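Local atomic coordinates of sugar ABC transporter (Agrobacterium radiobacter, PDB entry 4RXT), a protein that binds alpha-L-arabinopyranose in the cleft between its two lobes and probably delivers carbohydrate to an ABC-type membrane transporter. Residues 134-139 against 192-197; 179-184 against 208-213; 64-69 against 87-92; 6-11 against 36-41. All blocks are in the same frame, centred on the assembly; numbering follows the deposited sequence.

Contact 1. Residues 134-139 against 192-197; sequences DVVIIT and PKIVGV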
loop_
_atom_site.group_PDB
_atom_site.type_symbol
_atom_site.label_atom_id
_atom_site.label_comp_id
_atom_site.label_asym_id
_atom_site.label_seq_id
_atom_site.Cartn_x
_atom_site.Cartn_y
_atom_site.Cartn_z
ATOM N N ASP A 134 -5.243 7.548 23.815
ATOM C CA ASP A 134 -6.082 6.670 23.005
ATOM C C ASP A 134 -5.794 6.830 21.538
ATOM O O ASP A 134 -5.687 7.930 21.027
ATOM C CB ASP A 134 -7.568 6.922 23.241
ATOM C CG ASP A 134 -8.013 6.571 24.648
ATOM O OD1 ASP A 134 -7.196 6.013 25.403
ATOM O OD2 ASP A 134 -9.206 6.816 24.960
ATOM N N VAL A 135 -5.597 5.703 20.869
ATOM C CA VAL A 135 -5.307 5.714 19.443
ATOM C C VAL A 135 -6.226 4.754 18.707
ATOM O O VAL A 135 -6.835 3.857 19.307
ATOM C CB VAL A 135 -3.823 5.381 19.164
ATOM C CG1 VAL A 135 -2.952 6.390 19.903
ATOM C CG2 VAL A 135 -3.444 3.922 19.477
ATOM N N VAL A 136 -6.303 4.947 17.390
ATOM C CA VAL A 136 -7.128 4.139 16.513
ATOM C C VAL A 136 -6.364 3.741 15.253
ATOM O O VAL A 136 -5.407 4.385 14.875
ATOM C CB VAL A 136 -8.468 4.839 16.142
ATOM C CG1 VAL A 136 -9.235 5.203 17.401
ATOM C CG2 VAL A 136 -8.288 6.062 15.287
ATOM N N ILE A 137 -6.780 2.633 14.654
ATOM C CA ILE A 137 -6.312 2.213 13.375
ATOM C C ILE A 137 -7.517 2.102 12.435
ATOM O O ILE A 137 -8.581 1.611 12.789
ATOM C CB ILE A 137 -5.467 0.900 13.426
ATOM C CG1 ILE A 137 -5.039 0.462 12.031
ATOM C CG2 ILE A 137 -6.204 -0.208 14.142
ATOM C CD1 ILE A 137 -4.026 -0.668 11.983
ATOM N N ILE A 138 -7.316 2.607 11.220
ATOM C CA ILE A 138 -8.323 2.548 10.181
ATOM C C ILE A 138 -7.683 1.955 8.920
ATOM O O ILE A 138 -6.666 2.477 8.410
ATOM C CB ILE A 138 -8.951 3.936 9.878
ATOM C CG1 ILE A 138 -9.445 4.613 11.161
ATOM C CG2 ILE A 138 -10.069 3.794 8.827
ATOM C CD1 ILE A 138 -9.798 6.070 10.977
ATOM N N THR A 139 -8.304 0.882 8.448
ATOM C CA THR A 139 -7.859 0.025 7.351
ATOM C C THR A 139 -8.862 0.090 6.193
ATOM O O THR A 139 -10.068 0.023 6.390
ATOM C CB THR A 139 -7.639 -1.436 7.843
ATOM O OG1 THR A 139 -6.684 -1.413 8.903
ATOM C CG2 THR A 139 -7.154 -2.327 6.727
ATOM N N PRO A 192 -13.824 11.588 22.413
ATOM C CA PRO A 192 -12.969 12.761 22.299
ATOM C C PRO A 192 -11.555 12.616 22.933
ATOM O O PRO A 192 -10.709 13.508 22.774
ATOM C CB PRO A 192 -13.787 13.850 23.021
ATOM C CG PRO A 192 -14.650 13.091 23.979
ATOM C CD PRO A 192 -15.056 11.890 23.184
ATOM N N LYS A 193 -11.293 11.496 23.609
ATOM C CA LYS A 193 -9.942 11.203 24.114
ATOM C C LYS A 193 -8.943 10.746 23.025
ATOM O O LYS A 193 -7.748 10.624 23.289
ATOM C CB LYS A 193 -9.984 10.149 25.206
ATOM C CG LYS A 193 -10.749 10.568 26.448
ATOM C CD LYS A 193 -10.777 9.408 27.452
ATOM C CE LYS A 193 -11.536 9.791 28.722
ATOM N NZ LYS A 193 -11.363 8.738 29.740
ATOM N N ILE A 194 -9.414 10.499 21.805
ATOM C CA ILE A 194 -8.509 9.987 20.761
ATOM C C ILE A 194 -7.447 11.058 20.455
ATOM O O ILE A 194 -7.801 12.220 20.219
ATOM C CB ILE A 194 -9.271 9.586 19.503
ATOM C CG1 ILE A 194 -10.063 8.292 19.779
ATOM C CG2 ILE A 194 -8.302 9.393 18.330
ATOM C CD1 ILE A 194 -11.178 8.050 18.773
ATOM N N VAL A 195 -6.167 10.674 20.520
ATOM C CA VAL A 195 -5.049 11.597 20.201
ATOM C C VAL A 195 -4.225 11.204 18.988
ATOM O O VAL A 195 -3.391 11.957 18.464
ATOM C CB VAL A 195 -4.077 11.771 21.383
ATOM C CG1 VAL A 195 -4.765 12.475 22.530
ATOM C CG2 VAL A 195 -3.523 10.432 21.836
ATOM N N GLY A 196 -4.487 10.013 18.480
ATOM C CA GLY A 196 -3.677 9.439 17.428
ATOM C C GLY A 196 -4.416 8.457 16.533
ATOM O O GLY A 196 -5.311 7.734 16.991
ATOM N N VAL A 197 -4.017 8.394 15.267
ATOM C CA VAL A 197 -4.629 7.550 14.274
ATOM C C VAL A 197 -3.584 7.023 13.309
ATOM O O VAL A 197 -2.734 7.806 12.829
ATOM C CB VAL A 197 -5.656 8.338 13.403
ATOM C CG1 VAL A 197 -6.391 7.413 12.438
ATOM C CG2 VAL A 197 -6.619 9.158 14.257
HETATM O O HOH W 1 -6.133 10.015 25.216
#

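Contact 2. Residues 179-184 against 208-213; sequences TGLNIM and VGQAIA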
loop_
_atom_site.group_PDB
_atom_site.type_symbol
_atom_site.label_atom_id
_atom_site.label_comp_id
_atom_site.label_asym_id
_atom_site.label_seq_id
_atom_site.Cartn_x
_atom_site.Cartn_y
_atom_site.Cartn_z
ATOM N N THR A 179 -15.447 7.233 3.090
ATOM C CA THR A 179 -15.787 6.391 4.227
ATOM C C THR A 179 -14.766 6.524 5.375
ATOM O O THR A 179 -15.151 6.600 6.532
ATOM C CB THR A 179 -15.945 4.943 3.777
ATOM O OG1 THR A 179 -16.867 4.890 2.679
ATOM C CG2 THR A 179 -16.482 4.110 4.937
ATOM N N GLY A 180 -13.485 6.590 5.021
ATOM C CA GLY A 180 -12.415 6.963 5.968
ATOM C C GLY A 180 -12.697 8.267 6.719
ATOM O O GLY A 180 -12.559 8.380 7.948
ATOM N N LEU A 181 -13.064 9.266 5.928
ATOM C CA LEU A 181 -13.437 10.542 6.470
ATOM C C LEU A 181 -14.578 10.434 7.511
ATOM O O LEU A 181 -14.492 10.959 8.626
ATOM C CB LEU A 181 -13.753 11.483 5.294
ATOM C CG LEU A 181 -13.841 12.977 5.610
ATOM C CD1 LEU A 181 -13.799 13.792 4.327
ATOM C CD2 LEU A 181 -15.089 13.357 6.347
ATOM N N ASN A 182 -15.657 9.769 7.120
ATOM C CA ASN A 182 -16.804 9.574 7.983
ATOM C C ASN A 182 -16.477 8.743 9.227
ATOM O O ASN A 182 -16.891 9.108 10.303
ATOM C CB ASN A 182 -17.958 8.942 7.198
ATOM C CG ASN A 182 -18.601 9.865 6.170
ATOM O OD1 ASN A 182 -18.498 11.082 6.210
ATOM N ND2 ASN A 182 -19.312 9.239 5.239
ATOM N N ILE A 183 -15.694 7.682 9.065
ATOM C CA ILE A 183 -15.278 6.866 10.215
ATOM C C ILE A 183 -14.497 7.755 11.186
ATOM O O ILE A 183 -14.741 7.738 12.374
ATOM C CB ILE A 183 -14.414 5.712 9.773
ATOM C CG1 ILE A 183 -15.265 4.653 9.073
ATOM C CG2 ILE A 183 -13.795 5.035 10.988
ATOM C CD1 ILE A 183 -14.470 3.632 8.302
ATOM N N MET A 184 -13.558 8.563 10.661
ATOM C CA MET A 184 -12.731 9.382 11.537
ATOM C C MET A 184 -13.578 10.380 12.325
ATOM O O MET A 184 -13.419 10.521 13.556
ATOM C CB MET A 184 -11.617 10.104 10.746
ATOM C CG MET A 184 -10.673 10.928 11.612
ATOM S SD MET A 184 -9.512 9.992 12.644
ATOM C CE MET A 184 -10.404 9.053 13.836
ATOM N N VAL A 208 -8.836 10.323 6.157
ATOM C CA VAL A 208 -8.574 10.697 7.551
ATOM C C VAL A 208 -7.911 12.086 7.632
ATOM O O VAL A 208 -8.292 12.931 8.466
ATOM C CB VAL A 208 -7.696 9.637 8.243
ATOM C CG1 VAL A 208 -7.237 10.088 9.632
ATOM C CG2 VAL A 208 -8.484 8.350 8.319
ATOM N N GLY A 209 -6.929 12.325 6.771
ATOM C CA GLY A 209 -6.300 13.622 6.717
ATOM C C GLY A 209 -7.327 14.701 6.447
ATOM O O GLY A 209 -7.275 15.785 7.075
ATOM N N GLN A 210 -8.228 14.436 5.502
ATOM C CA GLN A 210 -9.294 15.393 5.130
ATOM C C GLN A 210 -10.146 15.717 6.356
ATOM O O GLN A 210 -10.478 16.855 6.623
ATOM C CB GLN A 210 -10.142 14.874 3.973
ATOM C CG GLN A 210 -11.091 15.883 3.328
ATOM C CD GLN A 210 -10.398 16.944 2.493
ATOM O OE1 GLN A 210 -9.578 16.635 1.623
ATOM N NE2 GLN A 210 -10.764 18.187 2.714
ATOM N N ALA A 211 -10.518 14.699 7.121
ATOM C CA ALA A 211 -11.321 14.912 8.335
ATOM C C ALA A 211 -10.614 15.817 9.366
ATOM O O ALA A 211 -11.217 16.736 9.977
ATOM C CB ALA A 211 -11.656 13.567 9.011
ATOM N N ILE A 212 -9.321 15.547 9.570
ATOM C CA ILE A 212 -8.540 16.356 10.487
ATOM C C ILE A 212 -8.352 17.801 9.978
ATOM O O ILE A 212 -8.532 18.747 10.758
ATOM C CB ILE A 212 -7.182 15.684 10.762
ATOM C CG1 ILE A 212 -7.396 14.317 11.480
ATOM C CG2 ILE A 212 -6.278 16.559 11.632
ATOM C CD1 ILE A 212 -8.375 14.289 12.642
ATOM N N ALA A 213 -8.034 17.960 8.692
ATOM C CA ALA A 213 -7.867 19.310 8.070
ATOM C C ALA A 213 -9.165 20.124 8.181
ATOM O O ALA A 213 -9.162 21.306 8.614
ATOM C CB ALA A 213 -7.478 19.182 6.600
#

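Contact 3. Residues 64-69 against 87-92; sequences AAIVIS and VPIIGI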
loop_
_atom_site.group_PDB
_atom_site.type_symbol
_atom_site.label_atom_id
_atom_site.label_comp_id
_atom_site.label_asym_id
_atom_site.label_seq_id
_atom_site.Cartn_x
_atom_site.Cartn_y
_atom_site.Cartn_z
ATOM N N ALA A 64 3.700 -14.174 -21.944
ATOM C CA ALA A 64 4.964 -14.785 -21.476
ATOM C C ALA A 64 5.089 -14.856 -19.965
ATOM O O ALA A 64 5.780 -15.724 -19.406
ATOM C CB ALA A 64 6.159 -14.028 -22.048
ATOM N N ALA A 65 4.463 -13.885 -19.307
ATOM C CA ALA A 65 4.449 -13.831 -17.866
ATOM C C ALA A 65 3.368 -12.820 -17.455
ATOM O O ALA A 65 2.874 -12.075 -18.305
ATOM C CB ALA A 65 5.812 -13.428 -17.341
ATOM N N ILE A 66 3.036 -12.805 -16.175
ATOM C CA ILE A 66 2.102 -11.845 -15.610
ATOM C C ILE A 66 2.659 -11.298 -14.302
ATOM O O ILE A 66 3.203 -12.062 -13.479
ATOM C CB ILE A 66 0.697 -12.492 -15.340
ATOM C CG1 ILE A 66 -0.011 -12.833 -16.662
ATOM C CG2 ILE A 66 -0.185 -11.584 -14.471
ATOM C CD1 ILE A 66 -1.133 -13.846 -16.518
ATOM N N VAL A 67 2.521 -9.983 -14.138
ATOM C CA VAL A 67 2.790 -9.313 -12.867
ATOM C C VAL A 67 1.458 -8.958 -12.246
ATOM O O VAL A 67 0.590 -8.397 -12.899
ATOM C CB VAL A 67 3.638 -8.032 -13.028
ATOM C CG1 VAL A 67 3.848 -7.324 -11.680
ATOM C CG2 VAL A 67 4.972 -8.370 -13.678
ATOM N N ILE A 68 1.273 -9.299 -10.981
ATOM C CA ILE A 68 0.026 -9.002 -10.288
ATOM C C ILE A 68 0.244 -8.522 -8.859
ATOM O O ILE A 68 1.127 -9.022 -8.159
ATOM C CB ILE A 68 -0.944 -10.218 -10.306
ATOM C CG1 ILE A 68 -2.299 -9.917 -9.671
ATOM C CG2 ILE A 68 -0.322 -11.470 -9.671
ATOM C CD1 ILE A 68 -3.396 -10.891 -10.025
ATOM N N SER A 69 -0.601 -7.562 -8.455
ATOM C CA SER A 69 -0.753 -7.165 -7.039
ATOM C C SER A 69 -2.053 -7.779 -6.526
ATOM O O SER A 69 -3.087 -7.195 -6.681
ATOM C CB SER A 69 -0.780 -5.631 -6.876
ATOM O OG SER A 69 -1.892 -5.112 -7.563
ATOM N N VAL A 87 1.337 -19.998 -16.971
ATOM C CA VAL A 87 2.045 -18.719 -17.106
ATOM C C VAL A 87 2.837 -18.417 -15.818
ATOM O O VAL A 87 2.284 -18.535 -14.731
ATOM C CB VAL A 87 1.020 -17.564 -17.330
ATOM C CG1 VAL A 87 1.713 -16.219 -17.502
ATOM C CG2 VAL A 87 0.146 -17.831 -18.554
ATOM N N PRO A 88 4.124 -18.037 -15.917
ATOM C CA PRO A 88 4.799 -17.602 -14.682
ATOM C C PRO A 88 4.240 -16.294 -14.143
ATOM O O PRO A 88 4.024 -15.332 -14.912
ATOM C CB PRO A 88 6.262 -17.407 -15.077
ATOM C CG PRO A 88 6.278 -17.405 -16.534
ATOM C CD PRO A 88 5.002 -17.958 -17.086
ATOM N N ILE A 89 4.094 -16.270 -12.819
ATOM C CA ILE A 89 3.431 -15.171 -12.111
ATOM C C ILE A 89 4.429 -14.540 -11.177
ATOM O O ILE A 89 5.070 -15.204 -10.385
ATOM C CB ILE A 89 2.194 -15.640 -11.304
ATOM C CG1 ILE A 89 1.298 -16.578 -12.145
ATOM C CG2 ILE A 89 1.429 -14.450 -10.706
ATOM C CD1 ILE A 89 0.690 -15.936 -13.370
ATOM N N ILE A 90 4.585 -13.226 -11.326
ATOM C CA ILE A 90 5.429 -12.420 -10.469
ATOM C C ILE A 90 4.483 -11.562 -9.624
ATOM O O ILE A 90 3.598 -10.860 -10.159
ATOM C CB ILE A 90 6.405 -11.553 -11.309
ATOM C CG1 ILE A 90 7.577 -12.403 -11.870
ATOM C CG2 ILE A 90 6.921 -10.378 -10.495
ATOM C CD1 ILE A 90 7.165 -13.532 -12.817
ATOM N N GLY A 91 4.654 -11.617 -8.304
ATOM C CA GLY A 91 3.819 -10.822 -7.392
ATOM C C GLY A 91 4.457 -9.522 -6.960
ATOM O O GLY A 91 5.686 -9.407 -6.853
ATOM N N ILE A 92 3.592 -8.531 -6.732
ATOM C CA ILE A 92 4.027 -7.267 -6.134
ATOM C C ILE A 92 3.065 -6.831 -5.016
ATOM O O ILE A 92 1.874 -7.199 -4.998
ATOM C CB ILE A 92 4.226 -6.135 -7.174
ATOM C CG1 ILE A 92 2.929 -5.798 -7.897
ATOM C CG2 ILE A 92 5.326 -6.508 -8.160
ATOM C CD1 ILE A 92 2.998 -4.477 -8.662
#

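Contact 4. Residues 6-11 against 36-41; sequences TIPIIV and KVPELG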
loop_
_atom_site.group_PDB
_atom_site.type_symbol
_atom_site.label_atom_id
_atom_site.label_comp_id
_atom_site.label_asym_id
_atom_site.label_seq_id
_atom_site.Cartn_x
_atom_site.Cartn_y
_atom_site.Cartn_z
ATOM N N THR A 6 4.597 -10.431 -24.495
ATOM C CA THR A 6 3.581 -9.711 -23.745
ATOM C C THR A 6 3.631 -10.118 -22.274
ATOM O O THR A 6 3.602 -11.302 -21.924
ATOM C CB THR A 6 2.159 -9.946 -24.317
ATOM O OG1 THR A 6 2.120 -9.550 -25.703
ATOM C CG2 THR A 6 1.130 -9.166 -23.526
ATOM N N ILE A 7 3.723 -9.112 -21.414
ATOM C CA ILE A 7 3.708 -9.280 -19.949
ATOM C C ILE A 7 2.723 -8.260 -19.361
ATOM O O ILE A 7 3.085 -7.111 -19.117
ATOM C CB ILE A 7 5.135 -9.152 -19.333
ATOM C CG1 ILE A 7 6.070 -10.160 -19.988
ATOM C CG2 ILE A 7 5.047 -9.359 -17.823
ATOM C CD1 ILE A 7 7.513 -10.091 -19.526
ATOM N N PRO A 8 1.456 -8.670 -19.190
ATOM C CA PRO A 8 0.495 -7.825 -18.521
ATOM C C PRO A 8 0.856 -7.557 -17.067
ATOM O O PRO A 8 1.467 -8.401 -16.397
ATOM C CB PRO A 8 -0.809 -8.621 -18.575
ATOM C CG PRO A 8 -0.586 -9.676 -19.589
ATOM C CD PRO A 8 0.866 -9.964 -19.532
ATOM N N ILE A 9 0.432 -6.397 -16.600
ATOM C CA ILE A 9 0.456 -6.065 -15.174
ATOM C C ILE A 9 -0.984 -5.813 -14.726
ATOM O O ILE A 9 -1.741 -5.078 -15.394
ATOM C CB ILE A 9 1.357 -4.838 -14.841
ATOM C CG1 ILE A 9 1.443 -4.656 -13.316
ATOM C CG2 ILE A 9 0.960 -3.570 -15.626
ATOM C CD1 ILE A 9 2.637 -3.816 -12.887
ATOM N N ILE A 10 -1.336 -6.452 -13.614
ATOM C CA ILE A 10 -2.678 -6.385 -13.061
ATOM C C ILE A 10 -2.563 -5.752 -11.694
ATOM O O ILE A 10 -2.007 -6.327 -10.765
ATOM C CB ILE A 10 -3.327 -7.792 -12.931
ATOM C CG1 ILE A 10 -3.331 -8.497 -14.287
ATOM C CG2 ILE A 10 -4.749 -7.681 -12.356
ATOM C CD1 ILE A 10 -3.700 -9.961 -14.221
ATOM N N VAL A 11 -3.090 -4.545 -11.580
ATOM C CA VAL A 11 -3.073 -3.800 -10.334
ATOM C C VAL A 11 -4.394 -3.946 -9.594
ATOM O O VAL A 11 -5.355 -4.480 -10.155
ATOM C CB VAL A 11 -2.722 -2.329 -10.543
ATOM C CG1 VAL A 11 -1.312 -2.218 -11.140
ATOM C CG2 VAL A 11 -3.762 -1.645 -11.428
ATOM N N LYS A 36 5.689 -5.674 -24.577
ATOM C CA LYS A 36 4.331 -5.120 -24.596
ATOM C C LYS A 36 3.753 -5.343 -23.177
ATOM O O LYS A 36 3.750 -6.465 -22.649
ATOM C CB LYS A 36 3.458 -5.860 -25.637
ATOM C CG LYS A 36 1.966 -5.465 -25.740
ATOM C CD LYS A 36 1.035 -6.587 -26.249
ATOM C CE LYS A 36 -0.413 -6.154 -26.270
ATOM N NZ LYS A 36 -1.338 -7.170 -26.886
ATOM N N VAL A 37 3.306 -4.265 -22.527
ATOM C CA VAL A 37 2.783 -4.325 -21.158
ATOM C C VAL A 37 1.355 -3.764 -21.093
ATOM O O VAL A 37 1.135 -2.577 -20.805
ATOM C CB VAL A 37 3.722 -3.598 -20.165
ATOM C CG1 VAL A 37 3.161 -3.657 -18.763
ATOM C CG2 VAL A 37 5.131 -4.196 -20.196
ATOM N N PRO A 38 0.369 -4.635 -21.339
ATOM C CA PRO A 38 -0.993 -4.235 -21.080
ATOM C C PRO A 38 -1.193 -3.875 -19.630
ATOM O O PRO A 38 -0.684 -4.539 -18.756
ATOM C CB PRO A 38 -1.833 -5.487 -21.445
ATOM C CG PRO A 38 -0.939 -6.346 -22.289
ATOM C CD PRO A 38 0.466 -6.008 -21.883
ATOM N N GLU A 39 -1.935 -2.804 -19.396
ATOM C CA GLU A 39 -2.150 -2.258 -18.062
ATOM C C GLU A 39 -3.577 -2.590 -17.651
ATOM O O GLU A 39 -4.543 -1.997 -18.128
ATOM C CB GLU A 39 -1.903 -0.749 -18.093
ATOM C CG GLU A 39 -0.470 -0.390 -18.462
ATOM C CD GLU A 39 -0.180 1.098 -18.554
ATOM O OE1 GLU A 39 -0.933 1.923 -17.983
ATOM O OE2 GLU A 39 0.849 1.465 -19.165
ATOM N N LEU A 40 -3.673 -3.564 -16.760
ATOM C CA LEU A 40 -4.920 -4.233 -16.409
ATOM C C LEU A 40 -5.299 -3.999 -14.960
ATOM O O LEU A 40 -4.438 -3.715 -14.117
ATOM C CB LEU A 40 -4.835 -5.737 -16.667
ATOM C CG LEU A 40 -4.398 -6.185 -18.070
ATOM C CD1 LEU A 40 -4.404 -7.703 -18.155
ATOM C CD2 LEU A 40 -5.249 -5.562 -19.172
ATOM N N GLY A 41 -6.592 -4.148 -14.674
ATOM C CA GLY A 41 -7.062 -4.017 -13.306
ATOM C C GLY A 41 -8.506 -3.541 -13.221
ATOM O O GLY A 41 -9.042 -2.938 -14.166
#

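Contact 1. Residues 134-139 against 192-197
Val195 N donates to Asp134 O at 2.8 Å and Val136 N to Gly196 O at 3.0 Å, joining two parallel strands whose short axes diverge by 35°. The paired backbones bring Val135 beside Gly196 and Val136 beside Val197. At the outer end a water accepts from Asp134 N and donates to Lys193 O, bridging the backbones just beyond the paired residues, where Lys193 is still in the loop. Strand 133-139 sits between strands 165-172 and 194-199 in the sheet of one lobe, a Rossmann-like fold as in the periplasmic binding proteins of this family. Val136 and Val197 stand side by side on one face of that sheet, their CG2 methyls 3.7 Å apart. The other branch of Val136, CG1, is anti to the carbonyl carbon (chi1 -56°) and reaches Ile194 CD1, 3.7 Å away, the two side chains meeting nearly at right angles. Ile138 CD1 adds a contact with Val197 CG1 at 3.9 Å, and helices 177-190 and 202-214 cover this apolar face. On the reverse face Val135 CG1 lies 4.0 Å from Gly196 CA, under helix 109-128. Asp134 OD2 meets the aliphatic Lys193 CB at 3.4 Å and is hydrogen-bonded to Asn191 ND2; Lys193 NZ remains 5.6 Å from OD2, too far for an ion pair.

Contact 2. Residues 179-184 against 208-213
Gln210 is the only touching residue that ends in a flat group, and it offers Leu181 neither a face nor an edge of its carboxamide. The contact is made lower down, where Gln210 CG lies 3.6 Å from Leu181 CD1. A bend at chi2 (72°) then turns the amide away, and NE2 hydrogen-bonds to Glu214 OE2 one turn further along the same helix, while Lys231 and Phe235 of helix 230-238 adjoin the side chain. The other side chains that meet across the interface are apolar. The small Ala211 points its methyl toward helix 177-190: CB rests 3.8 Å from Met184 CG, 3.9 Å from Leu181 O and 4.1 Å from Leu181 CG. Such small residues, with Gly180 on the other helix, let the short axes approach to 7.8 Å. Their crossing angle of -50° is consistent with ridges-into-grooves packing of i to i+4 ridges, such as Gly180-Met184 and Val208-Ile212. Helices 177-190 and 202-214 flank strand 194-199 in sequence and lie side by side on the same face of its sheet, in one helical layer of the alpha/beta lobe. Met184 fills the wedge between helices and sheet. Its chain leaves with CG anti to the backbone N; the bend at chi2 then brings SD beside Val208 CG1 at 3.8 Å, and chi3 sets only where the CE methyl goes. Met184 CG also meets Ile212 CD1 at 4.2 Å. Val208 turns its second branch, CG2, to the backbone Gly180 O, 4.1 Å away; that carbonyl is already engaged by Met184 N within the helix.

Contact 3. Residues 64-69 against 87-92
Ala64 meets Pro88 first, its carbonyl O 3.3 Å from the ring carbon CD. Ala65 follows with its CA packed on Val87 CG1 at 3.6 Å and its methyl near Pro88 CG. With Ile66 the regular parallel ladder begins: its N donates to Pro88 O (3.0 Å) and its O accepts from Ile90 N (2.8 Å). The Ile66 side chain crosses Val87 at about a right angle, CD1 against CG1 at 3.8 Å, and stands alongside Ile89, whose CD1 folds back towards Ile66 CB. Val67 emerges on the opposite face with Ile90, where helix 249-264 covers it; its CG1 reaches forward to Ile92 CG2. Strands 66-68 and 89-92 are joined through helix 77-84, a beta-alpha-beta unit of the Rossmann-like lobe that carries the sheet order 2-1-3-4-5-6. Ile68 continues the ladder by donating to Ile90 O (2.9 Å) and accepting from Ile92 N. Its first torsion (chi1 -176°) sets the CG2 branch between the backbone N and the carbonyl carbon, from where it meets Ile89 CG2 at 3.6 Å. This face, which also bears Ile66, is met by helix 48-60. Ser69 ends the walk: its CB lies 3.9 Å from Ile92 CG1, while OG makes a weak hydrogen bond to Ile10 O and O accepts from Gln51 NE2. Here the strand tips approach the sugar site, with the Ser69 side chain close to those of the arabinose-binding Lys12 and Asp93.

Contact 4. Residues 6-11 against 36-41
Four backbone hydrogen bonds tie 6-11 to 36-41: Ile7 N to Lys36 O (2.9 Å), Ile9 N to Pro38 O (3.1 Å), Leu40 N to Ile9 O (2.8 Å) and Val11 N to Leu40 O. From Ile9 onward their direction alternates between the two chains. Apolar packing occupies both faces of this parallel pair, which belongs to the unit strand 9-11, helix 17-33, strand 39-41. On one face Leu40 spans two neighbours, CD1 against Pro8 CB (3.7 Å) and CB against Ile10 CG1 (3.9 Å), beside Ile54 of helix 48-60. The Thr6 side chain crosses that of Pro38 at about a right angle, its CG2 3.6 Å from Pro38 CD. On the other face Ile9 CG2 meets Val37 CG1 at 3.8 Å. The charge of Glu39 is matched outside the pair, in a salt bridge to Arg27 of helix 17-33. Proline shapes the bonding pattern: Pro38 has no N-H to offer Ile7 O, which is buried without a hydrogen-bond donor and finds just a CA-H contact from Val37 CA at 3.5 Å. The ladder thus lacks one rung at Pro38, and the bonds from Ile7 N and Ile9 N carry the pairing on either side of it.

Overall arrangement
The four contacts fall into two pairs, one in each lobe. Contacts 4 and 3, in that order along the chain, lie 9 Å apart between centres in one parallel sheet: strands 9-11 and 66-68 are neighbours, joined by Val67 O to Ile10 N (2.8 Å). Contacts 1 and 2, later in sequence with their segments alternating, have centres 12 Å apart; there the helix pair sits on the strand pair, Met184 SD touching Val197 CG2 at 3.4 Å. Centres of the two pairs are 33 to 38 Å apart, on opposite sides of the chain's centre. The arabinose lies between the lobes, lined by residues from both, the two-lobed layout of periplasmic binding proteins.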